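Local coordinates for protein leucine aminopeptidase 1 (Caenorhabditis elegans, PDB 2HC9) that releases N-terminal amino acids, preferably leucine, from peptides with the aid of two zinc ions per subunit, and probably acts as a digestive enzyme, at residues I21-K26 / F111-E116; I75-A80 / H91-E96; V4-G9 / I148-D153. The protein carries 1 engineered substitution. All blocks are in the same frame, centred on the assembly; numbering follows the deposited sequence. Where two conformers were deposited one is given.

Contact 1 of 3, residues I21-K26 / F111-E116; sequences IIVGKK and FVLFAE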
# COMPACT_ATOMS: atom_id res chain seq x y z
N ILE A 21 -48.74 4.30 4.47
CA ILE A 21 -47.67 4.48 5.45
C ILE A 21 -48.02 5.65 6.37
O ILE A 21 -48.20 6.78 5.91
CB ILE A 21 -46.29 4.68 4.77
CG1 ILE A 21 -45.94 3.42 3.97
CG2 ILE A 21 -45.20 5.01 5.83
CD1 ILE A 21 -44.77 3.58 3.06
N ILE A 22 -48.15 5.35 7.67
CA ILE A 22 -48.43 6.38 8.68
C ILE A 22 -47.13 6.82 9.36
O ILE A 22 -46.33 5.98 9.77
CB ILE A 22 -49.42 5.86 9.76
CG1 ILE A 22 -50.70 5.36 9.08
CG2 ILE A 22 -49.74 6.97 10.82
CD1 ILE A 22 -51.53 4.41 9.97
N VAL A 23 -46.94 8.13 9.47
CA VAL A 23 -45.69 8.67 10.01
C VAL A 23 -45.94 9.70 11.11
O VAL A 23 -46.75 10.63 10.94
CB VAL A 23 -44.82 9.31 8.89
CG1 VAL A 23 -43.43 9.75 9.45
CG2 VAL A 23 -44.68 8.33 7.72
N GLY A 24 -45.26 9.55 12.24
CA GLY A 24 -45.35 10.57 13.29
C GLY A 24 -44.35 10.36 14.42
O GLY A 24 -43.93 9.25 14.68
N LYS A 25 -43.99 11.45 15.10
CA LYS A 25 -43.38 11.33 16.42
C LYS A 25 -44.27 10.64 17.44
O LYS A 25 -45.49 10.81 17.45
CB LYS A 25 -42.92 12.69 16.95
CG LYS A 25 -41.71 13.24 16.18
CD LYS A 25 -41.41 14.66 16.60
CE LYS A 25 -40.02 15.09 16.13
NZ LYS A 25 -39.84 16.54 16.34
N LYS A 26 -43.62 9.86 18.30
CA LYS A 26 -44.30 9.08 19.32
C LYS A 26 -45.29 9.91 20.12
O LYS A 26 -46.42 9.49 20.34
CB LYS A 26 -43.23 8.46 20.24
CG LYS A 26 -43.74 7.39 21.20
CD LYS A 26 -44.26 6.18 20.43
CE LYS A 26 -44.98 5.22 21.35
NZ LYS A 26 -44.06 4.64 22.35
N PHE A 111 -49.33 8.43 2.18
CA PHE A 111 -48.73 8.81 3.48
C PHE A 111 -49.70 9.63 4.27
O PHE A 111 -50.25 10.62 3.77
CB PHE A 111 -47.41 9.59 3.33
CG PHE A 111 -46.30 8.77 2.73
CD1 PHE A 111 -45.37 8.13 3.55
CD2 PHE A 111 -46.25 8.57 1.35
CE1 PHE A 111 -44.38 7.31 2.99
CE2 PHE A 111 -45.27 7.77 0.77
CZ PHE A 111 -44.33 7.14 1.58
N VAL A 112 -49.88 9.24 5.52
CA VAL A 112 -50.51 10.10 6.51
C VAL A 112 -49.42 10.59 7.46
O VAL A 112 -48.90 9.83 8.29
CB VAL A 112 -51.61 9.38 7.30
CG1 VAL A 112 -52.20 10.36 8.34
CG2 VAL A 112 -52.72 8.89 6.33
N LEU A 113 -49.10 11.86 7.32
CA LEU A 113 -48.00 12.48 8.07
C LEU A 113 -48.55 13.35 9.20
O LEU A 113 -49.05 14.46 8.96
CB LEU A 113 -47.11 13.31 7.13
CG LEU A 113 -45.97 14.14 7.78
CD1 LEU A 113 -44.97 13.22 8.51
CD2 LEU A 113 -45.25 14.95 6.72
N PHE A 114 -48.42 12.86 10.43
CA PHE A 114 -48.80 13.64 11.62
C PHE A 114 -47.59 14.43 12.10
O PHE A 114 -46.76 13.91 12.83
CB PHE A 114 -49.25 12.72 12.74
CG PHE A 114 -50.53 11.99 12.45
CD1 PHE A 114 -51.76 12.67 12.47
CD2 PHE A 114 -50.52 10.62 12.18
CE1 PHE A 114 -52.96 11.99 12.21
CE2 PHE A 114 -51.72 9.93 11.91
CZ PHE A 114 -52.94 10.62 11.93
N ALA A 115 -47.48 15.68 11.69
CA ALA A 115 -46.28 16.44 12.01
C ALA A 115 -46.72 17.79 12.48
O ALA A 115 -47.63 18.40 11.92
CB ALA A 115 -45.36 16.55 10.80
N GLU A 116 -46.06 18.27 13.53
CA GLU A 116 -46.20 19.64 13.99
C GLU A 116 -45.60 20.57 12.96
O GLU A 116 -44.73 20.18 12.20
CB GLU A 116 -45.46 19.83 15.32
CG GLU A 116 -46.22 19.32 16.52
CD GLU A 116 -46.96 20.42 17.26
OE1 GLU A 116 -48.03 20.84 16.78
OE2 GLU A 116 -46.47 20.84 18.33
O HOH W 1 -44.59 14.09 14.19

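Contact 2 of 3, residues I75-A80 / H91-E96; sequences ITVPDA and HSIYKE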
# COMPACT_ATOMS: atom_id res chain seq x y z
N ILE A 75 -44.43 4.29 10.85
CA ILE A 75 -43.09 4.77 11.17
C ILE A 75 -43.18 5.72 12.37
O ILE A 75 -43.82 6.77 12.30
CB ILE A 75 -42.42 5.46 9.95
CG1 ILE A 75 -42.13 4.43 8.86
CG2 ILE A 75 -41.12 6.20 10.38
CD1 ILE A 75 -41.56 5.07 7.55
N THR A 76 -42.55 5.32 13.47
CA THR A 76 -42.46 6.15 14.65
C THR A 76 -41.13 6.91 14.66
O THR A 76 -40.05 6.31 14.59
CB THR A 76 -42.65 5.32 15.94
OG1 THR A 76 -43.91 4.63 15.88
CG2 THR A 76 -42.61 6.21 17.18
N VAL A 77 -41.23 8.23 14.75
CA VAL A 77 -40.07 9.13 14.76
C VAL A 77 -39.78 9.46 16.23
O VAL A 77 -40.70 9.74 16.99
CB VAL A 77 -40.44 10.45 13.99
CG1 VAL A 77 -39.25 11.44 13.96
CG2 VAL A 77 -40.88 10.11 12.57
N PRO A 78 -38.49 9.46 16.63
CA PRO A 78 -38.21 9.83 18.02
C PRO A 78 -38.54 11.29 18.34
O PRO A 78 -38.46 12.16 17.46
CB PRO A 78 -36.71 9.54 18.20
CG PRO A 78 -36.15 9.34 16.85
CD PRO A 78 -37.27 9.12 15.86
N ASP A 79 -38.93 11.52 19.59
CA ASP A 79 -39.18 12.86 20.08
C ASP A 79 -37.91 13.60 20.52
O ASP A 79 -37.75 14.79 20.25
CB ASP A 79 -40.18 12.81 21.22
CG ASP A 79 -41.60 12.69 20.73
OD1 ASP A 79 -42.12 13.66 20.15
OD2 ASP A 79 -42.19 11.62 20.92
N ALA A 80 -37.01 12.86 21.16
CA ALA A 80 -35.75 13.43 21.69
C ALA A 80 -34.73 13.69 20.59
O ALA A 80 -34.68 12.96 19.61
CB ALA A 80 -35.15 12.50 22.72
N HIS A 91 -34.12 12.64 9.53
CA HIS A 91 -33.33 11.49 9.07
C HIS A 91 -33.87 10.13 9.48
O HIS A 91 -33.67 9.16 8.76
CB HIS A 91 -31.86 11.62 9.46
CG HIS A 91 -31.25 12.87 8.95
ND1 HIS A 91 -31.46 14.09 9.56
CD2 HIS A 91 -30.50 13.12 7.85
CE1 HIS A 91 -30.83 15.03 8.88
NE2 HIS A 91 -30.24 14.48 7.84
N SER A 92 -34.54 10.06 10.64
CA SER A 92 -35.15 8.82 11.12
C SER A 92 -36.24 8.33 10.18
O SER A 92 -36.43 7.12 10.01
CB SER A 92 -35.75 9.00 12.52
OG SER A 92 -34.76 9.29 13.49
N ILE A 93 -37.00 9.26 9.59
CA ILE A 93 -38.01 8.87 8.57
C ILE A 93 -37.32 8.21 7.39
O ILE A 93 -37.66 7.11 6.99
CB ILE A 93 -38.84 10.06 8.07
CG1 ILE A 93 -39.65 10.65 9.24
CG2 ILE A 93 -39.75 9.63 6.88
CD1 ILE A 93 -40.32 11.97 8.90
N TYR A 94 -36.30 8.87 6.85
CA TYR A 94 -35.57 8.28 5.74
C TYR A 94 -35.01 6.90 6.08
O TYR A 94 -35.15 5.97 5.29
CB TYR A 94 -34.43 9.20 5.30
CG TYR A 94 -33.73 8.73 4.03
CD1 TYR A 94 -34.20 9.12 2.78
CD2 TYR A 94 -32.60 7.91 4.09
CE1 TYR A 94 -33.53 8.74 1.61
CE2 TYR A 94 -31.94 7.49 2.92
CZ TYR A 94 -32.40 7.92 1.69
OH TYR A 94 -31.74 7.54 0.53
N LYS A 95 -34.40 6.77 7.25
CA LYS A 95 -33.82 5.48 7.66
C LYS A 95 -34.83 4.33 7.65
O LYS A 95 -34.52 3.20 7.23
CB LYS A 95 -33.21 5.62 9.07
CG LYS A 95 -32.56 4.33 9.57
CD LYS A 95 -31.97 4.47 10.95
CE LYS A 95 -33.05 4.62 12.01
NZ LYS A 95 -33.04 6.01 12.55
N GLU A 96 -36.04 4.60 8.13
CA GLU A 96 -37.07 3.57 8.25
C GLU A 96 -37.81 3.34 6.94
O GLU A 96 -38.27 2.23 6.66
CB GLU A 96 -38.09 3.96 9.35
CG GLU A 96 -37.50 4.07 10.77
CD GLU A 96 -36.80 2.81 11.28
OE1 GLU A 96 -36.95 1.72 10.71
OE2 GLU A 96 -36.10 2.92 12.31

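Contact 3 of 3, residues V4-G9 / I148-D153; sequences VLVRNG and IDVVCD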
# COMPACT_ATOMS: atom_id res chain seq x y z
N VAL A 4 -45.57 12.76 -7.07
CA VAL A 4 -45.69 13.02 -5.64
C VAL A 4 -46.47 14.31 -5.43
O VAL A 4 -46.09 15.36 -5.92
CB VAL A 4 -44.30 13.10 -4.94
CG1 VAL A 4 -44.46 13.53 -3.48
CG2 VAL A 4 -43.61 11.76 -4.99
N LEU A 5 -47.60 14.22 -4.72
CA LEU A 5 -48.40 15.40 -4.41
C LEU A 5 -48.48 15.50 -2.90
O LEU A 5 -48.72 14.49 -2.23
CB LEU A 5 -49.84 15.24 -4.96
CG LEU A 5 -50.78 16.42 -4.64
CD1 LEU A 5 -50.33 17.69 -5.39
CD2 LEU A 5 -52.23 16.06 -5.02
N VAL A 6 -48.29 16.70 -2.39
CA VAL A 6 -48.42 16.96 -0.97
C VAL A 6 -49.76 17.69 -0.78
O VAL A 6 -50.03 18.69 -1.46
CB VAL A 6 -47.25 17.83 -0.43
CG1 VAL A 6 -47.43 18.07 1.08
CG2 VAL A 6 -45.90 17.16 -0.73
N ARG A 7 -50.58 17.19 0.14
CA ARG A 7 -51.89 17.81 0.41
C ARG A 7 -52.03 18.23 1.86
O ARG A 7 -51.45 17.63 2.77
CB ARG A 7 -53.04 16.86 0.06
CG ARG A 7 -53.04 16.42 -1.41
CD ARG A 7 -54.24 15.55 -1.80
NE ARG A 7 -54.30 14.28 -1.08
CZ ARG A 7 -55.05 13.25 -1.46
NH1 ARG A 7 -55.81 13.35 -2.55
NH2 ARG A 7 -55.09 12.13 -0.75
N ASN A 8 -52.86 19.24 2.05
CA ASN A 8 -53.15 19.80 3.36
C ASN A 8 -54.36 19.05 3.91
O ASN A 8 -55.49 19.42 3.60
CB ASN A 8 -53.47 21.28 3.13
CG ASN A 8 -53.75 22.03 4.41
OD1 ASN A 8 -53.47 21.56 5.53
ND2 ASN A 8 -54.31 23.24 4.25
N GLY A 9 -54.12 17.99 4.68
CA GLY A 9 -55.21 17.19 5.28
C GLY A 9 -55.42 15.85 4.59
O GLY A 9 -55.17 15.71 3.38
N ILE A 148 -48.80 12.58 -0.16
CA ILE A 148 -48.39 12.88 1.22
C ILE A 148 -49.41 13.84 1.83
O ILE A 148 -49.42 15.04 1.54
CB ILE A 148 -46.95 13.49 1.28
CG1 ILE A 148 -45.97 12.61 0.46
CG2 ILE A 148 -46.52 13.69 2.75
CD1 ILE A 148 -44.59 13.21 0.28
N ASP A 149 -50.25 13.28 2.69
CA ASP A 149 -51.29 14.04 3.39
C ASP A 149 -50.82 14.48 4.76
O ASP A 149 -50.62 13.68 5.68
CB ASP A 149 -52.58 13.20 3.50
CG ASP A 149 -53.26 13.01 2.14
OD1 ASP A 149 -52.78 13.58 1.12
OD2 ASP A 149 -54.28 12.30 2.10
N VAL A 150 -50.64 15.79 4.89
CA VAL A 150 -50.08 16.34 6.09
C VAL A 150 -51.25 16.71 6.99
O VAL A 150 -52.16 17.44 6.57
CB VAL A 150 -49.24 17.59 5.80
CG1 VAL A 150 -48.67 18.14 7.10
CG2 VAL A 150 -48.12 17.29 4.79
N VAL A 151 -51.21 16.21 8.22
CA VAL A 151 -52.20 16.55 9.25
C VAL A 151 -51.54 17.56 10.19
O VAL A 151 -50.75 17.19 11.08
CB VAL A 151 -52.62 15.31 10.05
CG1 VAL A 151 -53.67 15.68 11.11
CG2 VAL A 151 -53.17 14.23 9.11
N CYS A 152 -51.83 18.83 9.94
CA CYS A 152 -51.22 19.93 10.67
C CYS A 152 -52.13 21.14 10.53
O CYS A 152 -52.38 21.60 9.41
CB CYS A 152 -49.82 20.25 10.11
SG CYS A 152 -49.01 21.71 10.86
N ASP A 153 -52.60 21.66 11.67
CA ASP A 153 -53.54 22.79 11.75
C ASP A 153 -53.12 24.01 10.93
O ASP A 153 -53.93 24.61 10.22
CB ASP A 153 -53.69 23.26 13.21
CG ASP A 153 -54.46 22.28 14.07
OD1 ASP A 153 -55.41 21.64 13.56
OD2 ASP A 153 -54.13 22.16 15.27
O HOH W 2 -53.35 19.61 7.39
O HOH W 3 -54.39 22.89 7.83

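Contact 1 of 3, residues I21-K26 / F111-E116
Two groups of the neighbouring strand grip the carbonyl oxygen of I21: the amide of V112, with N 3.0 Å from I21 O, and the CA-H of F111, whose CA lies 3.2 Å from the same oxygen. The next rung runs the other way. V23 N gives a nearly straight bond (169° at the hydrogen) to V112 O at 2.9 Å, and that oxygen also takes a CA-H contact from I22. F114 N then closes on V23 O at 2.8 Å. This is a parallel ladder, its strands inclined by 12°, in the middle of the sheet of the macro-like N-terminal domain.

Past F114 the direct bonding stops and a water takes over, accepting from K25 N at 2.9 Å and donating to F114 O at 2.6 Å. Here 21-25 gives way to a helix, with K25 at the N-cap; the ammonium of K25 pairs with D119.

On one face the I21 side chain runs alongside the F111 ring, and I21 CB comes within 3.7 Å of F111 CE1. V23 presents CG1 to L113 CD1 on this face, which helix 120-128 covers. On the other face the chi1 of I22 (-56°) sets CG2 anti to the backbone N, where it meets the F114 ring at its edge, in plane, 3.7 Å from CE2. The F38 ring packs edge-to-face with that of F114. G24 sits beside F114, where a beta carbon would be tight against F114 CB.

Polar groups thus meet only along the backbone, with water finishing the ladder, while the side chains joining the strands on both faces are hydrocarbon.

Contact 2 of 3, residues I75-A80 / H91-E96
Apolar packing of a helix on a strand defines this contact: I75, V77 and P78 lie against S92, I93 and E96 of helix 90-97, in the crossover that leads from strand 72-77 to the parallel strand 108-114. The two axes come within 8.3 Å and run nearly antiparallel, at 154°, as befits a beta-alpha-beta connection in which the helix returns the chain across the sheet. I75 therefore faces the far end of the helical segment and P78 its start.

I75 points at the helix and spreads its branches over the aliphatic base of E96, with CG2 3.9 Å and CD1 4.1 Å from E96 CB. The E96 chain bends at chi2 (-57°), and its carboxylate is carried away from the strand. An alanine here has none of CG1, CG2 and CD1, and E96 CB would probably lose its apolar cover, with a gap opened beneath this turn of the helix.

One step along, V77 and I93 meet at an angle. The V77 chi1 of -180° places CG2 beside the backbone N, and this methyl comes 3.6 Å from I93 CG1. I93 in turn reaches V23 of the adjoining strand and H123, A126 and I127 of helix 120-128, so that it packs between the two strands and that helix.

P78 brings CD to the start of the helix, 3.7 Å from S92 CB. S92 was modelled in two conformers, so the approach of its OG to the P78 ring holds for one of them and carries less weight.

Shape and hydrophobic cover, rather than directed polar bonds between the segments, hold helix to strand here, while the carboxylate of E96, probably charged, is turned away from the strand.

Contact 3 of 3, residues V4-G9 / I148-D153
R7 and D149 project in the same direction from a parallel beta pair at the edge of the N-terminal domain's mixed sheet, where strand 3-8, outermost within this chain, joins strand 145-151. The guanidinium grips the carboxylate side-on in a salt bridge. R7 NE gives a bond of 2.8 Å to D149 OD1, and R7 NH2 reaches D149 OD2 at 3.0 Å on its syn lone pair. The two planes are 35° apart, so the match is twisted: OD1 lies almost in the guanidinium plane, OD2 off it. A bend at chi3 (-62°) in the R7 chain brings NE over to the acid. D149 OD2 also accepts from H110 NE2 and Q11 N; three donors on this oxygen of a buried residue would probably stabilise the carboxylate.

On the face of V6, I148 and V150 the side chains cross instead of lining up. V6 CG1 lies 3.9 Å from V150 CG2, and V4 CG1 meets I148 CD1 at 3.8 Å; helices 120-128 and 157-178 pack on this layer.

Backbone bonds alternate between the strands from L5 O to V150 O. At the exit G9 N, 2.8 Å from V150 O, makes the last, bent to 132° at the hydrogen.

From the N terminus, the chain lays down 4-9, then 21-26, 75-80 and, after only ten residues, 91-96, which closes contact 2. Segment 111-116 returns beside 21-26 and closes contact 1 over 84 residues; 148-153 comes last, closing contact 3 over 138. The three loops nest without crossing, contact 2 innermost. All reach one sheet: contacts 1 and 3 pair its strands, and contact 2 lays a helix on it. Probable hydrogen bonds link contact 1 to both others, from I22 O to I75 N and from F111 O to D149 N, whereas contacts 2 and 3 stay about 9 Å apart at their nearest atoms.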